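Local atomic coordinates of aldehyde dehydrogenase (PDB entry 5KF0), a protein that probably oxidises aldehydes to carboxylic acids with a nicotinamide adenine dinucleotide cofactor as hydride acceptor, and is seen here with NADPH bound. Residues A221-F224 against T225-E228; T236-P239 against A240-W243; E380-L383 against Y384-A388. One frame throughout, in Å; residues are numbered along the deposited sequence.

Contact 1. Residues A221-F224 against T225-E228; sequences ADLF and TTDE
The short helix 222-226, which precedes strand 232-236 of the dinucleotide-binding sheet, is tied together by D222 and T226, one turn apart. The hydroxyl of T226 donates to the carboxylate of D222, OG1 to OD2 at 2.8 Å, approaching from above the carboxylate plane, 51° out of it. D222 carries CG anti to its backbone nitrogen (chi1 -177°), which brings the carboxylate alongside T226, whose hydroxyl and methyl lie over it; T226 CG2 is 3.5 Å from D222 OD1. The two side chains meet at about a right angle. In the backbone, the carbonyl oxygen of D222 is gripped twice: T226 N sits in the carbonyl plane at 3.0 Å, and T225 N comes from above that plane at 2.9 Å. L223 O receives D227 N at 3.1 Å, and D227 is where the helical backbone angles end. The methyl CD2 of L223 rests 3.8 Å from D227 OD2, an oxygen whose salt-bridge partner is R229. One water bridges A221 O and T225 OG1, while F224 and L223 both touch I51 of helix 48-60. With one i to i+3 and two i to i+4 bonds, this five-residue helix belongs to the Rossmann-like cofactor-binding domain of an aldehyde dehydrogenase.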
ATOM      1  N   ALA A 221     -35.368  20.848  -1.727  1.00 14.13           N
ATOM      2  CA  ALA A 221     -34.008  20.416  -1.431  1.00 13.64           C
ATOM      3  C   ALA A 221     -33.001  20.811  -2.506  1.00 14.39           C
ATOM      4  O   ALA A 221     -31.937  20.200  -2.584  1.00 13.70           O
ATOM      5  CB  ALA A 221     -33.970  18.899  -1.222  1.00 15.20           C
ATOM      6  N   ASP A 222     -33.301  21.835  -3.319  1.00 13.65           N
ATOM      7  CA  ASP A 222     -32.404  22.187  -4.422  1.00 13.97           C
ATOM      8  C   ASP A 222     -30.990  22.492  -3.936  1.00 13.09           C
ATOM      9  O   ASP A 222     -30.009  22.114  -4.596  1.00 12.89           O
ATOM     10  CB  ASP A 222     -32.954  23.380  -5.206  1.00 14.89           C
ATOM     11  CG  ASP A 222     -32.079  23.732  -6.404  1.00 20.22           C
ATOM     12  OD1 ASP A 222     -32.117  22.974  -7.401  1.00 16.94           O
ATOM     13  OD2 ASP A 222     -31.338  24.741  -6.344  1.00 17.71           O
ATOM     14  N   LEU A 223     -30.858  23.169  -2.787  1.00 14.34           N
ATOM     15  CA  LEU A 223     -29.533  23.629  -2.362  1.00 12.15           C
ATOM     16  C   LEU A 223     -28.596  22.468  -2.046  1.00 11.82           C
ATOM     17  O   LEU A 223     -27.374  22.624  -2.140  1.00 13.64           O
ATOM     18  CB  LEU A 223     -29.646  24.545  -1.139  1.00 12.40           C
ATOM     19  CG  LEU A 223     -30.250  25.920  -1.442  1.00 15.32           C
ATOM     20  CD1 LEU A 223     -30.549  26.659  -0.142  1.00 16.95           C
ATOM     21  CD2 LEU A 223     -29.330  26.738  -2.333  1.00 18.04           C
ATOM     22  N   PHE A 224     -29.137  21.304  -1.681  1.00 13.47           N
ATOM     23  CA  PHE A 224     -28.270  20.147  -1.444  1.00 13.28           C
ATOM     24  C   PHE A 224     -27.498  19.751  -2.690  1.00 14.46           C
ATOM     25  O   PHE A 224     -26.425  19.151  -2.583  1.00 14.05           O
ATOM     26  CB  PHE A 224     -29.082  18.954  -0.940  1.00 10.75           C
ATOM     27  CG  PHE A 224     -29.464  19.070   0.502  1.00 10.69           C
ATOM     28  CD1 PHE A 224     -28.588  18.647   1.492  1.00 13.92           C
ATOM     29  CD2 PHE A 224     -30.687  19.609   0.874  1.00 12.94           C
ATOM     30  CE1 PHE A 224     -28.922  18.761   2.830  1.00 15.49           C
ATOM     31  CE2 PHE A 224     -31.023  19.721   2.219  1.00 15.84           C
ATOM     32  CZ  PHE A 224     -30.138  19.302   3.189  1.00 14.53           C
ATOM     33  N   THR A 225     -28.025  20.059  -3.869  1.00 11.90           N
ATOM     34  CA  THR A 225     -27.327  19.762  -5.113  1.00 10.96           C
ATOM     35  C   THR A 225     -26.574  20.962  -5.677  1.00 12.24           C
ATOM     36  O   THR A 225     -25.436  20.812  -6.151  1.00 14.04           O
ATOM     37  CB  THR A 225     -28.326  19.241  -6.151  1.00 14.08           C
ATOM     38  OG1 THR A 225     -28.857  17.981  -5.706  1.00 13.15           O
ATOM     39  CG2 THR A 225     -27.670  19.066  -7.533  1.00 14.22           C
ATOM     40  N   THR A 226     -27.164  22.158  -5.629  1.00 14.90           N
ATOM     41  CA  THR A 226     -26.631  23.279  -6.400  1.00 14.09           C
ATOM     42  C   THR A 226     -25.755  24.250  -5.609  1.00 15.73           C
ATOM     43  O   THR A 226     -25.007  25.007  -6.232  1.00 15.35           O
ATOM     44  CB  THR A 226     -27.773  24.077  -7.060  1.00 13.02           C
ATOM     45  OG1 THR A 226     -28.590  24.700  -6.054  1.00 13.66           O
ATOM     46  CG2 THR A 226     -28.645  23.159  -7.918  1.00 15.11           C
ATOM     47  N   ASP A 227     -25.824  24.285  -4.279  1.00 12.94           N
ATOM     48  CA  ASP A 227     -25.046  25.300  -3.568  1.00 13.59           C
ATOM     49  C   ASP A 227     -23.550  25.074  -3.790  1.00 12.91           C
ATOM     50  O   ASP A 227     -23.034  23.971  -3.582  1.00 14.11           O
ATOM     51  CB  ASP A 227     -25.371  25.295  -2.072  1.00 13.77           C
ATOM     52  CG  ASP A 227     -24.930  26.576  -1.383  1.00 19.03           C
ATOM     53  OD1 ASP A 227     -23.706  26.781  -1.248  1.00 17.68           O
ATOM     54  OD2 ASP A 227     -25.803  27.377  -0.985  1.00 19.37           O
ATOM     55  N   GLU A 228     -22.853  26.125  -4.240  1.00 13.33           N
ATOM     56  CA  GLU A 228     -21.449  25.957  -4.595  1.00 14.27           C
ATOM     57  C   GLU A 228     -20.526  25.873  -3.389  1.00 16.66           C
ATOM     58  O   GLU A 228     -19.340  25.573  -3.564  1.00 16.86           O
ATOM     59  CB  GLU A 228     -20.989  27.095  -5.510  1.00 17.91           C
ATOM     60  CG  GLU A 228     -20.826  28.424  -4.808  1.00 29.15           C
ATOM     61  CD  GLU A 228     -20.123  29.459  -5.673  1.00 46.09           C
ATOM     62  OE1 GLU A 228     -19.810  29.152  -6.848  1.00 46.95           O
ATOM     63  OE2 GLU A 228     -19.881  30.581  -5.175  1.00 44.79           O
TER
HETATM   64  O   HOH W   1     -31.369  18.926  -5.104  1.00 14.95           O

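Contact 2. Residues T236-P239 against A240-W243; sequences TGSP and AVGW. With NDP (NADPH dihydro-nicotinamide-adenine-dinucleotide phosphate), chain E.
S238 and V241 meet at the start of helix 239-248, and the close packing lies on the side facing NADPH. The hydroxyl of S238 sits between its own backbone nitrogen and carbonyl carbon (chi1 67°), a rotamer that serves two partners. It donates to the phosphate oxygen O1A of NADPH, OG to O1A at 2.7 Å, and weakly accepts from V241 N, 3.4 Å from OG, the capping bond of S238 as N-cap. The backbone N of S238 reaches the same O1A at 2.9 Å, so two donors from one residue grip a single phosphate oxygen. In this Rossmann-like domain the helix dipole would probably help to stabilise the pyrophosphate charge. V241 splits its branches: CG2 packs on S238 OG, whereas CG1 reaches the adenine, 3.4 Å from N7A. S238 O receives G242 N nearly in line with its C=O bond, at 2.9 Å. On the other flank W243 N donates almost straight (177°) to P239 O at 3.1 Å, and W243 CD1 lies 3.2 Å from that oxygen. Only side-chain contact is looser there: P239 CB stands 4.2 Å from W243 CD1, and A240 is exposed. Outside the two segments, W243 NE1 donates to D459 O and the ring makes a cation-pi contact with K251 of the second subunit.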
ATOM      1  N   THR A 236     -27.300   8.694  -2.283  1.00  8.92           N
ATOM      2  CA  THR A 236     -27.752   7.306  -2.344  1.00  9.45           C
ATOM      3  C   THR A 236     -29.263   7.302  -2.552  1.00 12.16           C
ATOM      4  O   THR A 236     -30.009   7.856  -1.731  1.00 11.35           O
ATOM      5  CB  THR A 236     -27.371   6.536  -1.073  1.00 11.29           C
ATOM      6  OG1 THR A 236     -25.945   6.586  -0.896  1.00 10.21           O
ATOM      7  CG2 THR A 236     -27.806   5.062  -1.189  1.00  9.28           C
ATOM      8  N   GLY A 237     -29.708   6.686  -3.645  1.00 11.00           N
ATOM      9  CA  GLY A 237     -31.118   6.716  -3.990  1.00 10.73           C
ATOM     10  C   GLY A 237     -31.326   6.161  -5.386  1.00 11.74           C
ATOM     11  O   GLY A 237     -30.483   5.426  -5.901  1.00 11.38           O
ATOM     12  N   SER A 238     -32.450   6.544  -5.995  1.00 11.21           N
ATOM     13  CA  SER A 238     -32.849   5.949  -7.265  1.00 11.36           C
ATOM     14  C   SER A 238     -31.990   6.472  -8.419  1.00 12.83           C
ATOM     15  O   SER A 238     -31.539   7.628  -8.410  1.00 13.21           O
ATOM     16  CB  SER A 238     -34.321   6.225  -7.557  1.00 14.24           C
ATOM     17  OG  SER A 238     -34.570   7.605  -7.783  1.00 13.33           O
ATOM     18  N   PRO A 239     -31.742   5.626  -9.423  1.00 12.83           N
ATOM     19  CA  PRO A 239     -30.983   6.086 -10.600  1.00 13.25           C
ATOM     20  C   PRO A 239     -31.609   7.296 -11.272  1.00 14.54           C
ATOM     21  O   PRO A 239     -30.883   8.215 -11.667  1.00 14.45           O
ATOM     22  CB  PRO A 239     -30.990   4.862 -11.534  1.00 16.62           C
ATOM     23  CG  PRO A 239     -31.261   3.685 -10.663  1.00 17.36           C
ATOM     24  CD  PRO A 239     -31.974   4.170  -9.413  1.00 12.63           C
ATOM     25  N   ALA A 240     -32.940   7.324 -11.414  1.00 14.84           N
ATOM     26  CA  ALA A 240     -33.576   8.440 -12.109  1.00 14.24           C
ATOM     27  C   ALA A 240     -33.257   9.760 -11.425  1.00 16.37           C
ATOM     28  O   ALA A 240     -33.045  10.779 -12.091  1.00 16.71           O
ATOM     29  CB  ALA A 240     -35.091   8.238 -12.186  1.00 16.58           C
ATOM     30  N   VAL A 241     -33.217   9.764 -10.093  1.00 12.16           N
ATOM     31  CA  VAL A 241     -32.886  10.990  -9.373  1.00 12.29           C
ATOM     32  C   VAL A 241     -31.387  11.269  -9.442  1.00 11.53           C
ATOM     33  O   VAL A 241     -30.965  12.399  -9.715  1.00 13.19           O
ATOM     34  CB  VAL A 241     -33.368  10.901  -7.914  1.00 11.61           C
ATOM     35  CG1 VAL A 241     -32.809  12.069  -7.100  1.00 12.81           C
ATOM     36  CG2 VAL A 241     -34.896  10.890  -7.861  1.00 12.80           C
ATOM     37  N   GLY A 242     -30.569  10.249  -9.156  1.00 10.37           N
ATOM     38  CA  GLY A 242     -29.131  10.457  -9.046  1.00 13.02           C
ATOM     39  C   GLY A 242     -28.510  11.047 -10.296  1.00 13.89           C
ATOM     40  O   GLY A 242     -27.709  11.981 -10.224  1.00 12.63           O
ATOM     41  N   TRP A 243     -28.850  10.499 -11.464  1.00 13.25           N
ATOM     42  CA  TRP A 243     -28.249  11.015 -12.691  1.00 12.34           C
ATOM     43  C   TRP A 243     -28.743  12.424 -13.004  1.00 13.55           C
ATOM     44  O   TRP A 243     -28.000  13.230 -13.580  1.00 13.68           O
ATOM     45  CB  TRP A 243     -28.527  10.062 -13.860  1.00 12.94           C
ATOM     46  CG  TRP A 243     -27.831   8.735 -13.683  1.00 13.01           C
ATOM     47  CD1 TRP A 243     -28.420   7.507 -13.554  1.00 13.55           C
ATOM     48  CD2 TRP A 243     -26.417   8.516 -13.604  1.00 11.22           C
ATOM     49  NE1 TRP A 243     -27.452   6.534 -13.392  1.00 11.35           N
ATOM     50  CE2 TRP A 243     -26.216   7.126 -13.436  1.00 11.22           C
ATOM     51  CE3 TRP A 243     -25.301   9.356 -13.684  1.00 11.58           C
ATOM     52  CZ2 TRP A 243     -24.936   6.556 -13.323  1.00 13.61           C
ATOM     53  CZ3 TRP A 243     -24.029   8.790 -13.572  1.00 12.33           C
ATOM     54  CH2 TRP A 243     -23.859   7.401 -13.397  1.00 12.08           C
TER
HETATM   55  PA  NDP E 501     -35.329   8.235  -4.069  1.00 13.08           P
HETATM   56  O1A NDP E 501     -34.440   8.493  -5.238  1.00 14.00           O
HETATM   57  O2A NDP E 501     -36.812   8.372  -4.415  1.00 14.28           O
HETATM   58  O5B NDP E 501     -35.000   9.187  -2.840  1.00 13.03           O
HETATM   59  C5B NDP E 501     -33.677   9.087  -2.256  1.00 12.93           C
HETATM   60  C4B NDP E 501     -33.356  10.382  -1.559  1.00 10.86           C
HETATM   61  O4B NDP E 501     -33.194  11.431  -2.541  1.00 13.69           O
HETATM   62  C3B NDP E 501     -34.435  10.880  -0.588  1.00 10.47           C
HETATM   63  O3B NDP E 501     -33.834  11.552   0.516  1.00 10.86           O
HETATM   64  C2B NDP E 501     -35.193  11.884  -1.457  1.00 11.91           C
HETATM   65  O2B NDP E 501     -35.900  12.904  -0.721  1.00 13.15           O
HETATM   66  C1B NDP E 501     -34.016  12.519  -2.176  1.00 12.76           C
HETATM   67  N9A NDP E 501     -34.373  13.261  -3.378  1.00 12.69           N
HETATM   68  C8A NDP E 501     -35.172  12.872  -4.420  1.00 10.07           C
HETATM   69  N7A NDP E 501     -35.246  13.753  -5.391  1.00 11.52           N
HETATM   70  C5A NDP E 501     -34.442  14.793  -4.954  1.00 12.37           C
HETATM   71  C6A NDP E 501     -34.088  16.030  -5.529  1.00 13.62           C
HETATM   72  N6A NDP E 501     -34.547  16.464  -6.709  1.00 14.09           N
HETATM   73  N1A NDP E 501     -33.246  16.827  -4.833  1.00 13.99           N
HETATM   74  C2A NDP E 501     -32.801  16.414  -3.644  1.00 15.50           C
HETATM   75  N3A NDP E 501     -33.068  15.276  -2.997  1.00 14.88           N
HETATM   76  C4A NDP E 501     -33.900  14.506  -3.712  1.00 14.45           C
HETATM   77  O3  NDP E 501     -35.038   6.775  -3.514  1.00 11.94           O
HETATM   78  PN  NDP E 501     -35.718   5.892  -2.378  1.00 12.16           P
HETATM   79  O1N NDP E 501     -35.690   6.626  -1.088  1.00 12.78           O
HETATM   80  O2N NDP E 501     -37.079   5.489  -2.885  1.00 13.95           O
HETATM   81  O5D NDP E 501     -34.782   4.619  -2.251  1.00 11.63           O
HETATM   82  C5D NDP E 501     -34.784   3.503  -3.157  1.00 12.69           C
HETATM   83  C4D NDP E 501     -33.686   3.696  -4.173  1.00 11.63           C
HETATM   84  O4D NDP E 501     -32.404   3.814  -3.500  1.00 12.76           O
HETATM   85  C3D NDP E 501     -33.565   2.514  -5.138  1.00 12.58           C
HETATM   86  O3D NDP E 501     -33.351   2.922  -6.485  1.00 12.52           O
HETATM   87  C2D NDP E 501     -32.372   1.751  -4.564  1.00 16.64           C
HETATM   88  O2D NDP E 501     -31.686   0.883  -5.460  1.00 12.42           O
HETATM   89  C1D NDP E 501     -31.496   2.901  -4.086  1.00 13.86           C
HETATM   90  N1N NDP E 501     -30.555   2.382  -3.101  1.00 12.93           N
HETATM   91  C2N NDP E 501     -29.198   2.402  -3.325  1.00 11.79           C
HETATM   92  C3N NDP E 501     -28.318   1.787  -2.510  1.00 10.72           C
HETATM   93  C7N NDP E 501     -26.847   1.883  -2.708  1.00 12.75           C
HETATM   94  O7N NDP E 501     -26.124   1.873  -1.701  1.00 11.66           O
HETATM   95  N7N NDP E 501     -26.359   1.906  -3.947  1.00 10.98           N
HETATM   96  C4N NDP E 501     -28.809   0.949  -1.384  1.00 12.96           C
HETATM   97  C5N NDP E 501     -30.226   1.274  -1.051  1.00 12.19           C
HETATM   98  C6N NDP E 501     -31.012   1.887  -1.916  1.00 13.77           C
HETATM   99  P2B NDP E 501     -37.434  12.661  -0.192  1.00 13.72           P
HETATM  100  O1X NDP E 501     -37.779  11.239  -0.427  1.00 14.08           O
HETATM  101  O2X NDP E 501     -37.373  13.120   1.235  1.00 12.20           O
HETATM  102  O3X NDP E 501     -38.311  13.606  -0.985  1.00 14.73           O

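Contact 3. Residues E380-L383 against Y384-A388; sequences EQDL and YRKEA. With NDP (NADPH dihydro-nicotinamide-adenine-dinucleotide phosphate), chain E.
A single helical turn, 382-385, folds the backbone so that Q381 O accepts both R385 N, close to the direction of its carbonyl bond, and Y384 N, from 62° above the carbonyl plane, while D382 O takes K386 N at 2.9 Å. Across this turn D382 and K386 lie side by side and point the same way. The contact is made by the lysine's aliphatic part, CE standing 3.2 Å from D382 OD1. A final bend (chi4 -61°) leaves NZ 4.3 Å from that oxygen, beyond a salt bridge, though the opposite charges may still attract. W347 of helix 338-353 touches both side chains. R385 runs its CG past Q381 O at 3.5 Å, and its guanidinium is held elsewhere, NH1 by R379 O and NH2 by D410. The turn forms the helical connection of a beta-alpha-beta unit between strands 368-375 and 392-398, with L383 packed on V392 and I394, and Y384 OH bonded to E396. Beyond the helix the chain straightens and E387 leads toward the cofactor. CG stands anti to the backbone N (chi1 -175°) and the rest is extended, carrying the carboxylate to the nicotinamide ribose: O2D donates to E387 OE1 at 2.6 Å and O3D to OE2 at 2.8 Å, one hydroxyl for each oxygen.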
ATOM      1  N   GLU A 380     -37.709  -8.365 -22.524  1.00 17.67           N
ATOM      2  CA  GLU A 380     -38.128  -7.010 -22.857  1.00 17.76           C
ATOM      3  C   GLU A 380     -39.008  -6.374 -21.782  1.00 19.53           C
ATOM      4  O   GLU A 380     -39.195  -5.156 -21.806  1.00 20.46           O
ATOM      5  CB  GLU A 380     -38.886  -7.010 -24.188  1.00 22.08           C
ATOM      6  CG  GLU A 380     -40.378  -7.370 -24.086  1.00 25.01           C
ATOM      7  CD  GLU A 380     -40.653  -8.865 -23.902  1.00 25.77           C
ATOM      8  OE1 GLU A 380     -41.836  -9.222 -23.694  1.00 25.82           O
ATOM      9  OE2 GLU A 380     -39.708  -9.685 -23.991  1.00 24.24           O
ATOM     10  N   GLN A 381     -39.542  -7.166 -20.853  1.00 19.21           N
ATOM     11  CA  GLN A 381     -40.560  -6.688 -19.917  1.00 15.71           C
ATOM     12  C   GLN A 381     -39.997  -5.724 -18.876  1.00 16.74           C
ATOM     13  O   GLN A 381     -38.862  -5.864 -18.415  1.00 15.67           O
ATOM     14  CB  GLN A 381     -41.197  -7.871 -19.184  1.00 14.74           C
ATOM     15  CG  GLN A 381     -42.175  -8.667 -20.028  1.00 15.42           C
ATOM     16  CD  GLN A 381     -43.346  -7.821 -20.482  1.00 20.28           C
ATOM     17  OE1 GLN A 381     -44.008  -7.179 -19.668  1.00 21.16           O
ATOM     18  NE2 GLN A 381     -43.588  -7.788 -21.790  1.00 22.90           N
ATOM     19  N   ASP A 382     -40.840  -4.766 -18.465  1.00 18.19           N
ATOM     20  CA  ASP A 382     -40.484  -3.884 -17.356  1.00 19.18           C
ATOM     21  C   ASP A 382     -40.097  -4.677 -16.118  1.00 18.77           C
ATOM     22  O   ASP A 382     -39.171  -4.296 -15.396  1.00 15.94           O
ATOM     23  CB  ASP A 382     -41.646  -2.945 -17.022  1.00 20.69           C
ATOM     24  CG  ASP A 382     -41.844  -1.861 -18.058  1.00 25.36           C
ATOM     25  OD1 ASP A 382     -40.937  -1.643 -18.888  1.00 22.36           O
ATOM     26  OD2 ASP A 382     -42.917  -1.222 -18.037  1.00 25.49           O
ATOM     27  N   LEU A 383     -40.812  -5.772 -15.842  1.00 16.23           N
ATOM     28  CA  LEU A 383     -40.492  -6.580 -14.670  1.00 13.31           C
ATOM     29  C   LEU A 383     -39.085  -7.147 -14.750  1.00 16.24           C
ATOM     30  O   LEU A 383     -38.458  -7.386 -13.714  1.00 16.01           O
ATOM     31  CB  LEU A 383     -41.513  -7.712 -14.517  1.00 16.78           C
ATOM     32  CG  LEU A 383     -41.434  -8.500 -13.209  1.00 18.97           C
ATOM     33  CD1 LEU A 383     -41.881  -7.619 -12.046  1.00 24.85           C
ATOM     34  CD2 LEU A 383     -42.286  -9.750 -13.276  1.00 15.09           C
ATOM     35  N   TYR A 384     -38.580  -7.374 -15.968  1.00 12.90           N
ATOM     36  CA  TYR A 384     -37.226  -7.885 -16.149  1.00 15.27           C
ATOM     37  C   TYR A 384     -36.193  -6.771 -16.041  1.00 14.25           C
ATOM     38  O   TYR A 384     -35.183  -6.918 -15.345  1.00 14.42           O
ATOM     39  CB  TYR A 384     -37.098  -8.586 -17.511  1.00 15.75           C
ATOM     40  CG  TYR A 384     -35.836  -9.414 -17.606  1.00 13.95           C
ATOM     41  CD1 TYR A 384     -35.848 -10.766 -17.287  1.00 17.85           C
ATOM     42  CD2 TYR A 384     -34.626  -8.837 -17.982  1.00 14.67           C
ATOM     43  CE1 TYR A 384     -34.692 -11.520 -17.335  1.00 17.50           C
ATOM     44  CE2 TYR A 384     -33.465  -9.588 -18.039  1.00 15.11           C
ATOM     45  CZ  TYR A 384     -33.507 -10.929 -17.715  1.00 15.09           C
ATOM     46  OH  TYR A 384     -32.354 -11.679 -17.743  1.00 13.73           O
ATOM     47  N   ARG A 385     -36.440  -5.649 -16.716  1.00 13.69           N
ATOM     48  CA  ARG A 385     -35.406  -4.662 -17.016  1.00 11.93           C
ATOM     49  C   ARG A 385     -35.352  -3.494 -16.044  1.00 14.67           C
ATOM     50  O   ARG A 385     -34.288  -2.881 -15.894  1.00 16.64           O
ATOM     51  CB  ARG A 385     -35.616  -4.092 -18.422  1.00 16.35           C
ATOM     52  CG  ARG A 385     -35.647  -5.144 -19.509  1.00 15.36           C
ATOM     53  CD  ARG A 385     -35.288  -4.562 -20.879  1.00 14.90           C
ATOM     54  NE  ARG A 385     -33.849  -4.287 -20.991  1.00 14.85           N
ATOM     55  CZ  ARG A 385     -32.933  -5.214 -21.260  1.00 13.77           C
ATOM     56  NH1 ARG A 385     -33.303  -6.484 -21.426  1.00 14.93           N
ATOM     57  NH2 ARG A 385     -31.652  -4.874 -21.344  1.00 13.68           N
ATOM     58  N   LYS A 386     -36.470  -3.132 -15.428  1.00 13.81           N
ATOM     59  CA  LYS A 386     -36.449  -2.025 -14.487  1.00 11.78           C
ATOM     60  C   LYS A 386     -36.231  -2.558 -13.073  1.00 16.18           C
ATOM     61  O   LYS A 386     -36.231  -3.765 -12.832  1.00 18.18           O
ATOM     62  CB  LYS A 386     -37.745  -1.217 -14.579  1.00 12.68           C
ATOM     63  CG  LYS A 386     -38.028  -0.658 -15.975  1.00 18.55           C
ATOM     64  CD  LYS A 386     -39.267   0.234 -15.940  1.00 22.67           C
ATOM     65  CE  LYS A 386     -39.569   0.829 -17.301  1.00 33.81           C
ATOM     66  NZ  LYS A 386     -38.459   1.686 -17.791  1.00 39.12           N
ATOM     67  N   GLU A 387     -36.044  -1.641 -12.123  1.00 13.97           N
ATOM     68  CA  GLU A 387     -35.770  -2.044 -10.744  1.00 13.74           C
ATOM     69  C   GLU A 387     -37.083  -2.380 -10.041  1.00 13.93           C
ATOM     70  O   GLU A 387     -37.886  -1.487  -9.741  1.00 14.19           O
ATOM     71  CB  GLU A 387     -35.007  -0.947 -10.004  1.00 12.91           C
ATOM     72  CG  GLU A 387     -34.587  -1.383  -8.603  1.00 10.50           C
ATOM     73  CD  GLU A 387     -33.705  -0.355  -7.914  1.00 11.21           C
ATOM     74  OE1 GLU A 387     -32.913  -0.749  -7.036  1.00 12.88           O
ATOM     75  OE2 GLU A 387     -33.826   0.850  -8.236  1.00 14.29           O
ATOM     76  N   ALA A 388     -37.292  -3.668  -9.758  1.00 11.51           N
ATOM     77  CA  ALA A 388     -38.557  -4.102  -9.164  1.00 12.22           C
ATOM     78  C   ALA A 388     -38.782  -3.454  -7.799  1.00 15.12           C
ATOM     79  O   ALA A 388     -39.862  -2.914  -7.524  1.00 16.03           O
ATOM     80  CB  ALA A 388     -38.582  -5.626  -9.041  1.00 14.08           C
TER
HETATM   81  PA  NDP E 501     -35.329   8.235  -4.069  1.00 13.08           P
HETATM   82  O1A NDP E 501     -34.440   8.493  -5.238  1.00 14.00           O
HETATM   83  O2A NDP E 501     -36.812   8.372  -4.415  1.00 14.28           O
HETATM   84  O5B NDP E 501     -35.000   9.187  -2.840  1.00 13.03           O
HETATM   85  C5B NDP E 501     -33.677   9.087  -2.256  1.00 12.93           C
HETATM   86  C4B NDP E 501     -33.356  10.382  -1.559  1.00 10.86           C
HETATM   87  O4B NDP E 501     -33.194  11.431  -2.541  1.00 13.69           O
HETATM   88  C3B NDP E 501     -34.435  10.880  -0.588  1.00 10.47           C
HETATM   89  O3B NDP E 501     -33.834  11.552   0.516  1.00 10.86           O
HETATM   90  C2B NDP E 501     -35.193  11.884  -1.457  1.00 11.91           C
HETATM   91  O2B NDP E 501     -35.900  12.904  -0.721  1.00 13.15           O
HETATM   92  C1B NDP E 501     -34.016  12.519  -2.176  1.00 12.76           C
HETATM   93  N9A NDP E 501     -34.373  13.261  -3.378  1.00 12.69           N
HETATM   94  C8A NDP E 501     -35.172  12.872  -4.420  1.00 10.07           C
HETATM   95  N7A NDP E 501     -35.246  13.753  -5.391  1.00 11.52           N
HETATM   96  C5A NDP E 501     -34.442  14.793  -4.954  1.00 12.37           C
HETATM   97  C6A NDP E 501     -34.088  16.030  -5.529  1.00 13.62           C
HETATM   98  N6A NDP E 501     -34.547  16.464  -6.709  1.00 14.09           N
HETATM   99  N1A NDP E 501     -33.246  16.827  -4.833  1.00 13.99           N
HETATM  100  C2A NDP E 501     -32.801  16.414  -3.644  1.00 15.50           C
HETATM  101  N3A NDP E 501     -33.068  15.276  -2.997  1.00 14.88           N
HETATM  102  C4A NDP E 501     -33.900  14.506  -3.712  1.00 14.45           C
HETATM  103  O3  NDP E 501     -35.038   6.775  -3.514  1.00 11.94           O
HETATM  104  PN  NDP E 501     -35.718   5.892  -2.378  1.00 12.16           P
HETATM  105  O1N NDP E 501     -35.690   6.626  -1.088  1.00 12.78           O
HETATM  106  O2N NDP E 501     -37.079   5.489  -2.885  1.00 13.95           O
HETATM  107  O5D NDP E 501     -34.782   4.619  -2.251  1.00 11.63           O
HETATM  108  C5D NDP E 501     -34.784   3.503  -3.157  1.00 12.69           C
HETATM  109  C4D NDP E 501     -33.686   3.696  -4.173  1.00 11.63           C
HETATM  110  O4D NDP E 501     -32.404   3.814  -3.500  1.00 12.76           O
HETATM  111  C3D NDP E 501     -33.565   2.514  -5.138  1.00 12.58           C
HETATM  112  O3D NDP E 501     -33.351   2.922  -6.485  1.00 12.52           O
HETATM  113  C2D NDP E 501     -32.372   1.751  -4.564  1.00 16.64           C
HETATM  114  O2D NDP E 501     -31.686   0.883  -5.460  1.00 12.42           O
HETATM  115  C1D NDP E 501     -31.496   2.901  -4.086  1.00 13.86           C
HETATM  116  N1N NDP E 501     -30.555   2.382  -3.101  1.00 12.93           N
HETATM  117  C2N NDP E 501     -29.198   2.402  -3.325  1.00 11.79           C
HETATM  118  C3N NDP E 501     -28.318   1.787  -2.510  1.00 10.72           C
HETATM  119  C7N NDP E 501     -26.847   1.883  -2.708  1.00 12.75           C
HETATM  120  O7N NDP E 501     -26.124   1.873  -1.701  1.00 11.66           O
HETATM  121  N7N NDP E 501     -26.359   1.906  -3.947  1.00 10.98           N
HETATM  122  C4N NDP E 501     -28.809   0.949  -1.384  1.00 12.96           C
HETATM  123  C5N NDP E 501     -30.226   1.274  -1.051  1.00 12.19           C
HETATM  124  C6N NDP E 501     -31.012   1.887  -1.916  1.00 13.77           C
HETATM  125  P2B NDP E 501     -37.434  12.661  -0.192  1.00 13.72           P
HETATM  126  O1X NDP E 501     -37.779  11.239  -0.427  1.00 14.08           O
HETATM  127  O2X NDP E 501     -37.373  13.120   1.235  1.00 12.20           O
HETATM  128  O3X NDP E 501     -38.311  13.606  -0.985  1.00 14.73           O

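The three contacts follow in series along the chain, and NADPH relates them in space. Contact 2 and contact 3 have centres about 17 Å apart but meet at the nicotinamide ribose, where P239 CD lies 4.0 Å from E387 OE2. They hold different parts of the cofactor: S238 takes the adenosine-side phosphate, E387 both hydroxyls of the ribose next to the nicotinamide. Contact 1 lies at the adenosine end, with the side chain of A221 about 4 Å from NADPH. Its centre is about 15 Å from that of contact 2, with nearest atoms about 7 Å apart, and about 32 Å from that of contact 3. T225 of contact 1 nevertheless packs on L245 and K248, farther along the helix that S238 caps.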